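Local coordinates for protein serpin B3 (Homo sapiens, PDB 4ZK0) that probably inhibits papain-like cysteine proteases by presenting the reactive-centre loop of the serpin fold, at residues His220-Glu225 / Gln273-Thr278; Val280-Pro285 / Glu361-Asn366; Trp186-Asn191 / Gln215-His220; Ile27-Ile32 / Leu382-Phe387. One frame throughout, in Å; residues are numbered along the deposited sequence.

Contact 1. Residues His220-Glu225 / Gln273-Thr278; sequences HFASLE and QNMRET. With ZN (zinc ion), chain C.
The imidazole of H220 and the carboxylate of E277 meet through a zinc ion, their planes 63° apart. H220 NE2 binds the zinc at 2.1 Å and E277 OE2 at 1.8 Å, a short value that should not be pressed. The backbone carbon of R276 lies at the ring's edge. With E277 CG beside its backbone N (chi1 -73°) and the chain bent at chi2 (-78°), the carboxylate curls back to the metal. H220 ND1 bonds to E233, so zinc and E233 together hold the ring's rotation. The F221 ring is met obliquely by T278 OG1, and F221 CB lies 3.5 Å from that oxygen.

Paired backbone bonds join F221 and R276, with F221 N to R276 O at 3.0 Å. T278 OG1 donates to R276 O at 2.7 Å. These two donors reach R276 O from opposite faces of its carbonyl plane. Further along, A222 CB packs on M275 CG at 4.0 Å.

The contact joins the antiparallel strands 206-224 and 276-294 of serpin sheet C. Strand 229-235 lies against M275 and F221, and E361 of strand 361-364 borders F221 and T278.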
# COMPACT_ATOMS: atom_id res chain seq x y z
N HIS A 220 9.33 -17.62 -12.99
CA HIS A 220 9.84 -16.55 -13.79
C HIS A 220 10.95 -15.77 -13.01
O HIS A 220 10.71 -15.29 -11.86
CB HIS A 220 8.72 -15.59 -14.20
CG HIS A 220 7.62 -16.24 -14.99
ND1 HIS A 220 6.29 -15.97 -14.77
CD2 HIS A 220 7.67 -17.16 -15.97
CE1 HIS A 220 5.56 -16.70 -15.59
NE2 HIS A 220 6.37 -17.43 -16.33
N PHE A 221 12.08 -15.61 -13.68
CA PHE A 221 13.36 -15.16 -13.13
C PHE A 221 14.07 -14.27 -14.15
O PHE A 221 14.02 -14.56 -15.34
CB PHE A 221 14.25 -16.37 -12.84
CG PHE A 221 15.67 -16.01 -12.46
CD1 PHE A 221 16.01 -15.79 -11.14
CD2 PHE A 221 16.67 -15.93 -13.40
CE1 PHE A 221 17.30 -15.49 -10.78
CE2 PHE A 221 17.96 -15.62 -13.05
CZ PHE A 221 18.28 -15.38 -11.74
N ALA A 222 14.68 -13.17 -13.72
CA ALA A 222 15.70 -12.47 -14.55
C ALA A 222 16.87 -12.00 -13.74
O ALA A 222 16.69 -11.56 -12.56
CB ALA A 222 15.10 -11.27 -15.26
N SER A 223 18.07 -12.10 -14.36
CA SER A 223 19.29 -11.43 -13.87
C SER A 223 19.38 -10.01 -14.42
O SER A 223 19.41 -9.83 -15.63
CB SER A 223 20.54 -12.15 -14.34
OG SER A 223 20.87 -13.18 -13.43
N LEU A 224 19.44 -9.02 -13.54
CA LEU A 224 19.60 -7.62 -13.99
C LEU A 224 21.07 -7.22 -13.82
O LEU A 224 21.47 -6.59 -12.85
CB LEU A 224 18.64 -6.71 -13.26
CG LEU A 224 17.25 -7.33 -13.10
CD1 LEU A 224 16.46 -6.46 -12.13
CD2 LEU A 224 16.53 -7.53 -14.45
N GLU A 225 21.87 -7.73 -14.76
CA GLU A 225 23.31 -7.45 -14.92
C GLU A 225 23.66 -5.97 -14.76
O GLU A 225 24.70 -5.64 -14.22
CB GLU A 225 23.81 -7.98 -16.29
CG GLU A 225 23.04 -7.46 -17.52
CD GLU A 225 21.66 -8.10 -17.76
OE1 GLU A 225 21.59 -9.31 -18.06
OE2 GLU A 225 20.63 -7.39 -17.68
N GLN A 273 8.12 -10.93 -20.86
CA GLN A 273 9.07 -10.81 -21.95
C GLN A 273 10.50 -10.88 -21.48
O GLN A 273 11.29 -11.65 -22.02
CB GLN A 273 8.84 -9.52 -22.73
CG GLN A 273 7.77 -9.67 -23.78
CD GLN A 273 7.46 -8.37 -24.48
OE1 GLN A 273 7.65 -7.29 -23.93
NE2 GLN A 273 6.96 -8.48 -25.71
N ASN A 274 10.81 -10.10 -20.44
CA ASN A 274 12.19 -9.98 -19.95
C ASN A 274 12.58 -10.96 -18.85
O ASN A 274 13.65 -10.89 -18.30
CB ASN A 274 12.40 -8.54 -19.52
CG ASN A 274 12.04 -7.55 -20.65
OD1 ASN A 274 12.60 -7.63 -21.76
ND2 ASN A 274 11.10 -6.64 -20.40
N MET A 275 11.71 -11.89 -18.55
CA MET A 275 11.98 -12.93 -17.59
C MET A 275 11.91 -14.26 -18.32
O MET A 275 11.57 -14.32 -19.51
CB MET A 275 10.96 -12.90 -16.48
CG MET A 275 11.09 -11.72 -15.56
SD MET A 275 9.56 -11.53 -14.63
CE MET A 275 10.21 -10.90 -13.12
N ARG A 276 12.27 -15.33 -17.62
CA ARG A 276 12.28 -16.65 -18.21
C ARG A 276 11.98 -17.67 -17.13
O ARG A 276 12.41 -17.50 -15.99
CB ARG A 276 13.66 -16.94 -18.83
CG ARG A 276 13.98 -16.10 -20.06
CD ARG A 276 15.47 -15.91 -20.29
NE ARG A 276 15.73 -14.98 -21.40
CZ ARG A 276 16.94 -14.59 -21.81
NH1 ARG A 276 18.04 -15.05 -21.21
NH2 ARG A 276 17.05 -13.75 -22.83
N GLU A 277 11.22 -18.69 -17.50
CA GLU A 277 11.02 -19.89 -16.70
C GLU A 277 12.37 -20.42 -16.31
O GLU A 277 13.19 -20.68 -17.16
CB GLU A 277 10.28 -20.95 -17.51
CG GLU A 277 8.81 -20.66 -17.73
CD GLU A 277 7.96 -20.97 -16.52
OE1 GLU A 277 8.50 -21.42 -15.47
OE2 GLU A 277 6.73 -20.76 -16.63
N THR A 278 12.61 -20.62 -15.02
CA THR A 278 13.93 -21.03 -14.55
C THR A 278 13.77 -21.85 -13.29
O THR A 278 12.93 -21.55 -12.44
CB THR A 278 14.80 -19.79 -14.23
OG1 THR A 278 14.67 -18.83 -15.27
CG2 THR A 278 16.25 -20.14 -14.10
ZN ZN C . 5.58 -19.35 -16.84

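Contact 2. Residues Val280-Pro285 / Glu361-Asn366; sequences VDLHLP and EEFHCN. With ZN (zinc ion), chain B.
H283 and H364 stack face to face, their centroids 4.1 Å apart and their planes at 21°. The two side chains run side by side and point the same way. Their face of the sheet, shared with D281 and E362, is the more exposed, polar one. E362 is its loose part and barely touches strand 280-285. This face carries a zinc ion. D281 binds the metal through both carboxylate oxygens, H283 through NE2 at 2.1 Å, and a water adds a further ligand. H364 binds no zinc. Its NE2 donates to D281 OD2 at 3.2 Å, in its own ring plane but from above the carboxylate plane. This second-shell bond helps orient the carboxylate, with D281 CG anti to N (chi1 -176°). E362 CB covers the other face of the H364 ring.

The opposite face is apolar and tightly packed. V280 CG1 touches F363 CB at 3.5 Å, and L282 CD1 touches F363 CD2 at 3.6 Å. L284 CD1 rests on C365 SG. Between the faces run four backbone hydrogen bonds of the parallel pairing, with D281 N, F363 N, H283 N and C365 N as donors. C365 centres an inverse gamma turn that ends the pairing.

Strand 361-364 pairs with strand 276-294, which at V280, L282 and L284 also bonds to strand 206-224. The apolar face packs on L232, V245, L247 and F190.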
# COMPACT_ATOMS: atom_id res chain seq x y z
N VAL A 280 14.81 -22.56 -9.77
CA VAL A 280 15.43 -21.66 -8.84
C VAL A 280 15.42 -22.33 -7.49
O VAL A 280 14.40 -22.82 -7.06
CB VAL A 280 14.71 -20.31 -8.78
CG1 VAL A 280 15.44 -19.39 -7.82
CG2 VAL A 280 14.67 -19.72 -10.18
N ASP A 281 16.60 -22.37 -6.87
CA ASP A 281 16.72 -22.68 -5.48
C ASP A 281 16.40 -21.39 -4.68
O ASP A 281 17.25 -20.50 -4.50
CB ASP A 281 18.15 -23.18 -5.18
CG ASP A 281 18.32 -23.61 -3.74
OD1 ASP A 281 17.34 -24.12 -3.16
OD2 ASP A 281 19.41 -23.45 -3.18
N LEU A 282 15.16 -21.34 -4.21
CA LEU A 282 14.64 -20.19 -3.57
C LEU A 282 14.70 -20.39 -2.10
O LEU A 282 14.09 -21.33 -1.58
CB LEU A 282 13.22 -19.97 -4.01
CG LEU A 282 12.43 -18.90 -3.27
CD1 LEU A 282 12.99 -17.50 -3.43
CD2 LEU A 282 10.99 -18.94 -3.72
N HIS A 283 15.41 -19.49 -1.43
CA HIS A 283 15.44 -19.42 0.00
C HIS A 283 14.77 -18.09 0.36
O HIS A 283 15.27 -17.00 0.02
CB HIS A 283 16.87 -19.40 0.52
CG HIS A 283 17.59 -20.71 0.40
ND1 HIS A 283 18.71 -21.00 1.15
CD2 HIS A 283 17.33 -21.80 -0.35
CE1 HIS A 283 19.13 -22.21 0.84
NE2 HIS A 283 18.31 -22.72 -0.06
N LEU A 284 13.63 -18.18 1.03
CA LEU A 284 12.88 -16.98 1.40
C LEU A 284 12.53 -17.07 2.90
O LEU A 284 11.96 -18.06 3.36
CB LEU A 284 11.61 -16.93 0.56
CG LEU A 284 10.72 -15.69 0.75
CD1 LEU A 284 11.28 -14.42 0.08
CD2 LEU A 284 9.33 -15.98 0.23
N PRO A 285 12.89 -16.06 3.66
CA PRO A 285 12.57 -16.08 5.09
C PRO A 285 11.05 -16.06 5.42
O PRO A 285 10.24 -15.43 4.71
CB PRO A 285 13.22 -14.81 5.62
CG PRO A 285 13.38 -13.93 4.48
CD PRO A 285 13.42 -14.76 3.23
N GLU A 361 19.62 -21.69 -11.11
CA GLU A 361 19.84 -20.38 -10.46
C GLU A 361 19.50 -20.39 -8.95
O GLU A 361 18.74 -21.17 -8.49
CB GLU A 361 19.04 -19.27 -11.16
CG GLU A 361 19.64 -18.82 -12.49
CD GLU A 361 20.76 -17.80 -12.35
OE1 GLU A 361 20.97 -17.27 -11.24
OE2 GLU A 361 21.42 -17.48 -13.36
N GLU A 362 20.14 -19.55 -8.19
CA GLU A 362 19.91 -19.43 -6.78
C GLU A 362 19.23 -18.10 -6.53
O GLU A 362 19.45 -17.16 -7.24
CB GLU A 362 21.22 -19.48 -6.02
CG GLU A 362 21.91 -20.85 -6.05
CD GLU A 362 23.30 -20.81 -5.41
OE1 GLU A 362 23.66 -19.74 -4.85
OE2 GLU A 362 24.04 -21.80 -5.48
N PHE A 363 18.40 -18.04 -5.52
CA PHE A 363 17.76 -16.82 -5.16
C PHE A 363 17.64 -16.82 -3.66
O PHE A 363 16.64 -17.25 -3.15
CB PHE A 363 16.38 -16.70 -5.87
CG PHE A 363 15.84 -15.29 -5.88
CD1 PHE A 363 16.19 -14.42 -6.87
CD2 PHE A 363 15.00 -14.85 -4.88
CE1 PHE A 363 15.69 -13.12 -6.86
CE2 PHE A 363 14.50 -13.57 -4.86
CZ PHE A 363 14.88 -12.69 -5.85
N HIS A 364 18.69 -16.38 -2.97
CA HIS A 364 18.83 -16.56 -1.52
C HIS A 364 18.58 -15.27 -0.79
O HIS A 364 19.42 -14.37 -0.75
CB HIS A 364 20.23 -17.11 -1.15
CG HIS A 364 20.49 -18.51 -1.63
ND1 HIS A 364 21.73 -19.11 -1.53
CD2 HIS A 364 19.68 -19.43 -2.20
CE1 HIS A 364 21.66 -20.35 -1.99
NE2 HIS A 364 20.43 -20.57 -2.41
N CYS A 365 17.40 -15.14 -0.19
CA CYS A 365 17.02 -13.85 0.39
C CYS A 365 17.55 -13.70 1.82
O CYS A 365 16.76 -13.53 2.78
CB CYS A 365 15.50 -13.72 0.31
SG CYS A 365 14.90 -13.54 -1.38
N ASN A 366 18.88 -13.70 1.96
CA ASN A 366 19.52 -13.60 3.31
C ASN A 366 20.21 -12.31 3.51
O ASN A 366 21.13 -12.23 4.33
CB ASN A 366 20.54 -14.72 3.57
CG ASN A 366 21.48 -14.87 2.41
OD1 ASN A 366 21.69 -13.92 1.64
ND2 ASN A 366 21.96 -16.06 2.20
ZN ZN B . 18.28 -24.51 -1.22
O HOH W 1 16.48 -25.94 -1.08

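Contact 3. Residues Trp186-Asn191 / Gln215-His220; sequences WEKKFN and QYTSFH. With ZN (zinc ion), chain C.
K188 and F190 run past the strand at T217 and Q215 without backbone pairing, their CA atoms 8.2 Å (K188 to T217) and 6.0 Å (F190 to Q215) apart. The contact is made by side chains, one of which reaches a backbone carbonyl. The amide of Q215 stands over the centre of one face of the F190 ring, with amide and ring planes 85° apart. Q215 CB packs on F190 CE2 at 3.6 Å. Q215 CG lies anti to the backbone N (chi1 -152°), which extends the chain across the F190 ring. The chain crosses both F190 and K188 at about a right angle. Its amide also lies near the backbone of K188.

K188 reaches along strand 215-220 toward S218. It is bent at chi2 (143°) and then runs straight. K188 CD passes T217 OG1 at 4.0 Å, the two side chains sliding past each other in opposite directions. K188 NZ ends 3.0 Å from S218 O in a weak hydrogen bond. The F219 ring lies nearby, but any cation-pi attraction to K188 NZ is long and weak at best, 5.6 Å from the ring centroid.

F190 CE1 in turn leans on one face of the W186 indole. W186 NE1 is bonded to T337 O and lies at the edge of the F190 ring.

The loop between strands 174-185 and 196-201 is thus joined to strand 206-224. L282 of strand 276-294 packs on F190 and F219, and W186 stacks on Y236 beyond strand 229-235.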
# COMPACT_ATOMS: atom_id res chain seq x y z
N TRP A 186 0.36 -19.78 -1.54
CA TRP A 186 1.31 -19.78 -2.61
C TRP A 186 0.87 -20.78 -3.68
O TRP A 186 0.27 -21.80 -3.38
CB TRP A 186 2.68 -20.23 -2.14
CG TRP A 186 3.37 -19.36 -1.24
CD1 TRP A 186 3.80 -19.70 -0.00
CD2 TRP A 186 3.79 -18.01 -1.46
NE1 TRP A 186 4.43 -18.65 0.58
CE2 TRP A 186 4.42 -17.58 -0.28
CE3 TRP A 186 3.67 -17.12 -2.52
CZ2 TRP A 186 4.94 -16.32 -0.13
CZ3 TRP A 186 4.20 -15.88 -2.40
CH2 TRP A 186 4.81 -15.47 -1.19
N GLU A 187 1.20 -20.51 -4.93
CA GLU A 187 0.94 -21.50 -5.92
C GLU A 187 1.75 -22.78 -5.60
O GLU A 187 1.23 -23.89 -5.68
CB GLU A 187 1.37 -21.01 -7.26
CG GLU A 187 1.48 -22.15 -8.21
CD GLU A 187 0.72 -21.86 -9.41
OE1 GLU A 187 1.33 -21.28 -10.32
OE2 GLU A 187 -0.50 -22.13 -9.37
N LYS A 188 3.00 -22.61 -5.22
CA LYS A 188 3.83 -23.72 -4.78
C LYS A 188 4.22 -23.46 -3.35
O LYS A 188 5.05 -22.60 -3.09
CB LYS A 188 5.04 -23.77 -5.68
CG LYS A 188 4.69 -24.34 -7.04
CD LYS A 188 5.44 -23.66 -8.17
CE LYS A 188 5.30 -24.43 -9.46
NZ LYS A 188 6.28 -23.89 -10.45
N LYS A 189 3.60 -24.17 -2.42
CA LYS A 189 3.85 -23.98 -1.03
C LYS A 189 5.24 -24.46 -0.64
O LYS A 189 5.78 -25.34 -1.26
CB LYS A 189 2.79 -24.73 -0.24
CG LYS A 189 1.41 -24.11 -0.28
CD LYS A 189 0.55 -24.82 0.74
CE LYS A 189 -0.77 -24.16 1.03
NZ LYS A 189 -1.77 -24.33 -0.07
N PHE A 190 5.84 -23.86 0.37
CA PHE A 190 7.11 -24.36 0.95
C PHE A 190 6.83 -25.50 1.90
O PHE A 190 5.78 -25.58 2.51
CB PHE A 190 7.81 -23.26 1.73
CG PHE A 190 8.28 -22.13 0.87
CD1 PHE A 190 7.42 -21.08 0.55
CD2 PHE A 190 9.56 -22.11 0.37
CE1 PHE A 190 7.88 -20.02 -0.21
CE2 PHE A 190 10.01 -21.06 -0.39
CZ PHE A 190 9.16 -20.01 -0.70
N ASN A 191 7.78 -26.41 2.01
CA ASN A 191 7.64 -27.49 2.98
C ASN A 191 8.21 -27.07 4.31
O ASN A 191 9.39 -26.73 4.40
CB ASN A 191 8.29 -28.76 2.52
CG ASN A 191 7.86 -29.95 3.37
OD1 ASN A 191 7.83 -29.91 4.61
ND2 ASN A 191 7.45 -31.00 2.70
N GLN A 215 12.87 -23.98 -1.21
CA GLN A 215 12.13 -24.64 -2.26
C GLN A 215 12.98 -24.65 -3.52
O GLN A 215 13.66 -23.68 -3.81
CB GLN A 215 10.89 -23.78 -2.54
CG GLN A 215 9.76 -24.55 -3.06
CD GLN A 215 8.66 -23.61 -3.49
OE1 GLN A 215 8.33 -22.66 -2.82
NE2 GLN A 215 8.09 -23.89 -4.63
N TYR A 216 12.85 -25.69 -4.32
CA TYR A 216 13.54 -25.72 -5.59
C TYR A 216 12.50 -26.02 -6.65
O TYR A 216 12.05 -27.15 -6.78
CB TYR A 216 14.64 -26.79 -5.58
CG TYR A 216 15.44 -26.86 -6.88
CD1 TYR A 216 16.35 -25.87 -7.18
CD2 TYR A 216 15.27 -27.91 -7.79
CE1 TYR A 216 17.08 -25.90 -8.35
CE2 TYR A 216 16.01 -27.96 -8.97
CZ TYR A 216 16.91 -26.94 -9.24
OH TYR A 216 17.68 -26.93 -10.37
N THR A 217 12.09 -25.01 -7.40
CA THR A 217 11.04 -25.19 -8.39
C THR A 217 11.26 -24.13 -9.41
O THR A 217 12.10 -23.26 -9.20
CB THR A 217 9.62 -25.10 -7.78
OG1 THR A 217 9.36 -23.76 -7.32
CG2 THR A 217 9.45 -26.08 -6.62
N SER A 218 10.52 -24.16 -10.51
CA SER A 218 10.69 -23.10 -11.50
C SER A 218 9.73 -21.92 -11.33
O SER A 218 8.57 -22.06 -10.95
CB SER A 218 10.57 -23.68 -12.89
OG SER A 218 9.63 -24.71 -12.80
N PHE A 219 10.24 -20.77 -11.71
CA PHE A 219 9.60 -19.50 -11.50
C PHE A 219 10.09 -18.64 -12.63
O PHE A 219 11.18 -18.89 -13.13
CB PHE A 219 10.11 -18.83 -10.21
CG PHE A 219 9.74 -19.52 -8.94
CD1 PHE A 219 8.46 -19.40 -8.41
CD2 PHE A 219 10.69 -20.23 -8.23
CE1 PHE A 219 8.13 -20.01 -7.18
CE2 PHE A 219 10.38 -20.84 -7.02
CZ PHE A 219 9.10 -20.74 -6.50
N HIS A 220 9.33 -17.62 -12.99
CA HIS A 220 9.84 -16.55 -13.79
C HIS A 220 10.95 -15.77 -13.01
O HIS A 220 10.71 -15.29 -11.86
CB HIS A 220 8.72 -15.59 -14.20
CG HIS A 220 7.62 -16.24 -14.99
ND1 HIS A 220 6.29 -15.97 -14.77
CD2 HIS A 220 7.67 -17.16 -15.97
CE1 HIS A 220 5.56 -16.70 -15.59
NE2 HIS A 220 6.37 -17.43 -16.33
ZN ZN C . 5.58 -19.35 -16.84

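Contact 4. Residues Ile27-Ile32 / Leu382-Phe387; sequences IFYSPI and LFYGRF
F28 and F383 meet through F28 CZ, which sits 3.5 Å from F383 CB. Their rings are near parallel, at 6°, but slid so far apart that they barely overlap. The ring edge of F28 lies against G385 CA, at 4.0 Å from F28 CD1. On the other face of the sheet, I27 CD1 sits 3.4 Å above the centre of the R386 guanidinium. Y29 and Y384 lie side by side there and point the same way, with Y29 OH 3.8 Å from Y384 CD2.

The backbones hold these groups in register. I27 pairs with R386 and Y29 with Y384, each as an antiparallel hydrogen-bonded pair. I27 N bonds to R386 O at 3.1 Å. Beyond the strand pairing, S30 OG donates to L382 O at 2.6 Å, nearly in line with the C=O bond. S30 OG also accepts from S33 N as the N-cap of helix 31-42. One hydroxyl thus ties the start of the helix to the strand.

An outer shell fixes the polar ends. The bend of R386 at chi3 (88°) brings its guanidinium against I27 CD1. Its NH2 is held by N25 O and K23 O, and NH1 forms a salt bridge with E258. The Y29 hydroxyl bonds to M12 O of helix 4-22. F28 packs on A332 and V334, and F383 on I180 and F182.

L382 and F383 both face I373 in a classic beta bulge. The antiparallel pairing of strands 27-29 and 380-387 is part of sheet B, which lies in the buried core of the serpin fold.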
# COMPACT_ATOMS: atom_id res chain seq x y z
N ILE A 27 10.30 -1.24 5.57
CA ILE A 27 9.32 -0.34 4.96
C ILE A 27 8.27 -1.23 4.30
O ILE A 27 8.57 -2.26 3.69
CB ILE A 27 9.96 0.53 3.91
CG1 ILE A 27 10.99 1.49 4.55
CG2 ILE A 27 8.92 1.36 3.17
CD1 ILE A 27 11.84 2.22 3.53
N PHE A 28 7.01 -0.87 4.52
CA PHE A 28 5.89 -1.62 3.99
C PHE A 28 4.60 -0.78 4.04
O PHE A 28 4.23 -0.19 5.08
CB PHE A 28 5.65 -2.93 4.74
CG PHE A 28 4.65 -3.83 4.03
CD1 PHE A 28 4.97 -4.42 2.79
CD2 PHE A 28 3.39 -4.02 4.56
CE1 PHE A 28 4.05 -5.18 2.14
CE2 PHE A 28 2.45 -4.76 3.89
CZ PHE A 28 2.78 -5.35 2.67
N TYR A 29 3.96 -0.73 2.90
CA TYR A 29 2.80 0.09 2.75
C TYR A 29 1.97 -0.38 1.57
O TYR A 29 2.45 -1.15 0.73
CB TYR A 29 3.20 1.58 2.65
CG TYR A 29 4.09 1.97 1.47
CD1 TYR A 29 5.46 1.78 1.52
CD2 TYR A 29 3.59 2.59 0.37
CE1 TYR A 29 6.30 2.15 0.49
CE2 TYR A 29 4.41 2.93 -0.70
CZ TYR A 29 5.80 2.74 -0.62
OH TYR A 29 6.68 3.10 -1.65
N SER A 30 0.76 0.14 1.51
CA SER A 30 -0.14 -0.05 0.39
C SER A 30 -0.36 1.26 -0.33
O SER A 30 -1.11 2.12 0.18
CB SER A 30 -1.51 -0.61 0.82
OG SER A 30 -2.34 -0.79 -0.34
N PRO A 31 0.33 1.44 -1.48
CA PRO A 31 0.13 2.64 -2.24
C PRO A 31 -1.32 2.80 -2.71
O PRO A 31 -1.87 3.91 -2.68
CB PRO A 31 1.11 2.49 -3.41
CG PRO A 31 1.36 1.04 -3.54
CD PRO A 31 1.26 0.52 -2.14
N ILE A 32 -1.94 1.70 -3.12
CA ILE A 32 -3.33 1.74 -3.59
C ILE A 32 -4.33 2.22 -2.52
O ILE A 32 -5.28 2.92 -2.83
CB ILE A 32 -3.73 0.42 -4.28
CG1 ILE A 32 -4.92 0.64 -5.21
CG2 ILE A 32 -4.01 -0.67 -3.28
CD1 ILE A 32 -4.65 1.69 -6.28
N LEU A 382 -0.31 -3.52 -5.13
CA LEU A 382 -1.21 -3.39 -4.00
C LEU A 382 -0.43 -3.06 -2.73
O LEU A 382 -0.90 -2.28 -1.87
CB LEU A 382 -1.92 -4.73 -3.76
CG LEU A 382 -2.75 -5.22 -4.97
CD1 LEU A 382 -3.55 -6.46 -4.63
CD2 LEU A 382 -3.75 -4.15 -5.41
N PHE A 383 0.74 -3.68 -2.63
CA PHE A 383 1.61 -3.58 -1.45
C PHE A 383 3.05 -3.54 -1.92
O PHE A 383 3.42 -4.26 -2.85
CB PHE A 383 1.42 -4.77 -0.53
CG PHE A 383 0.02 -4.91 0.07
CD1 PHE A 383 -0.34 -4.28 1.23
CD2 PHE A 383 -0.88 -5.79 -0.48
CE1 PHE A 383 -1.58 -4.46 1.80
CE2 PHE A 383 -2.13 -5.97 0.07
CZ PHE A 383 -2.48 -5.31 1.21
N TYR A 384 3.84 -2.67 -1.31
CA TYR A 384 5.28 -2.53 -1.60
C TYR A 384 6.09 -2.48 -0.33
O TYR A 384 5.64 -1.91 0.66
CB TYR A 384 5.55 -1.25 -2.38
CG TYR A 384 6.97 -1.14 -3.00
CD1 TYR A 384 7.24 -1.76 -4.22
CD2 TYR A 384 7.97 -0.39 -2.39
CE1 TYR A 384 8.50 -1.68 -4.80
CE2 TYR A 384 9.25 -0.27 -2.98
CZ TYR A 384 9.50 -0.94 -4.17
OH TYR A 384 10.71 -0.88 -4.80
N GLY A 385 7.31 -3.04 -0.36
CA GLY A 385 8.13 -3.07 0.83
C GLY A 385 9.61 -3.33 0.66
O GLY A 385 10.12 -3.73 -0.43
N ARG A 386 10.32 -3.03 1.75
CA ARG A 386 11.73 -3.39 1.87
C ARG A 386 11.86 -4.21 3.12
O ARG A 386 11.46 -3.77 4.16
CB ARG A 386 12.65 -2.16 1.94
CG ARG A 386 14.05 -2.43 2.49
CD ARG A 386 14.92 -1.18 2.44
NE ARG A 386 14.78 -0.36 3.62
CZ ARG A 386 15.09 0.93 3.73
NH1 ARG A 386 15.50 1.64 2.73
NH2 ARG A 386 14.94 1.51 4.89
N PHE A 387 12.41 -5.40 2.99
CA PHE A 387 12.79 -6.14 4.13
C PHE A 387 14.31 -6.05 4.39
O PHE A 387 15.13 -6.69 3.70
CB PHE A 387 12.37 -7.58 3.99
CG PHE A 387 12.56 -8.37 5.26
CD1 PHE A 387 11.73 -8.17 6.34
CD2 PHE A 387 13.62 -9.24 5.39
CE1 PHE A 387 11.93 -8.85 7.54
CE2 PHE A 387 13.83 -9.95 6.57
CZ PHE A 387 12.97 -9.78 7.64

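In the fold
Contacts 1, 2 and 3 form one cluster around sheet C, contact 3 adding the loop 186-191. Strand 206-224 carries contacts 1 and 3, which share H220, and strand 276-294 carries contacts 1 and 2. Contacts 2 and 3 have centres 11 Å apart and are joined by L282 N to Q215 O at 2.8 Å. Contacts 1 and 2 have centres 14 Å apart and touch where F221 CZ meets E361 OE1 at 3.3 Å. The two zinc ions are 20.8 Å apart, so they form separate sites. Contact 4 is apart in the core, its centre 21 to 23 Å from the others. Strand 340-351 pairs with strands 174-185 and 325-336, consistent with an inserted reactive loop.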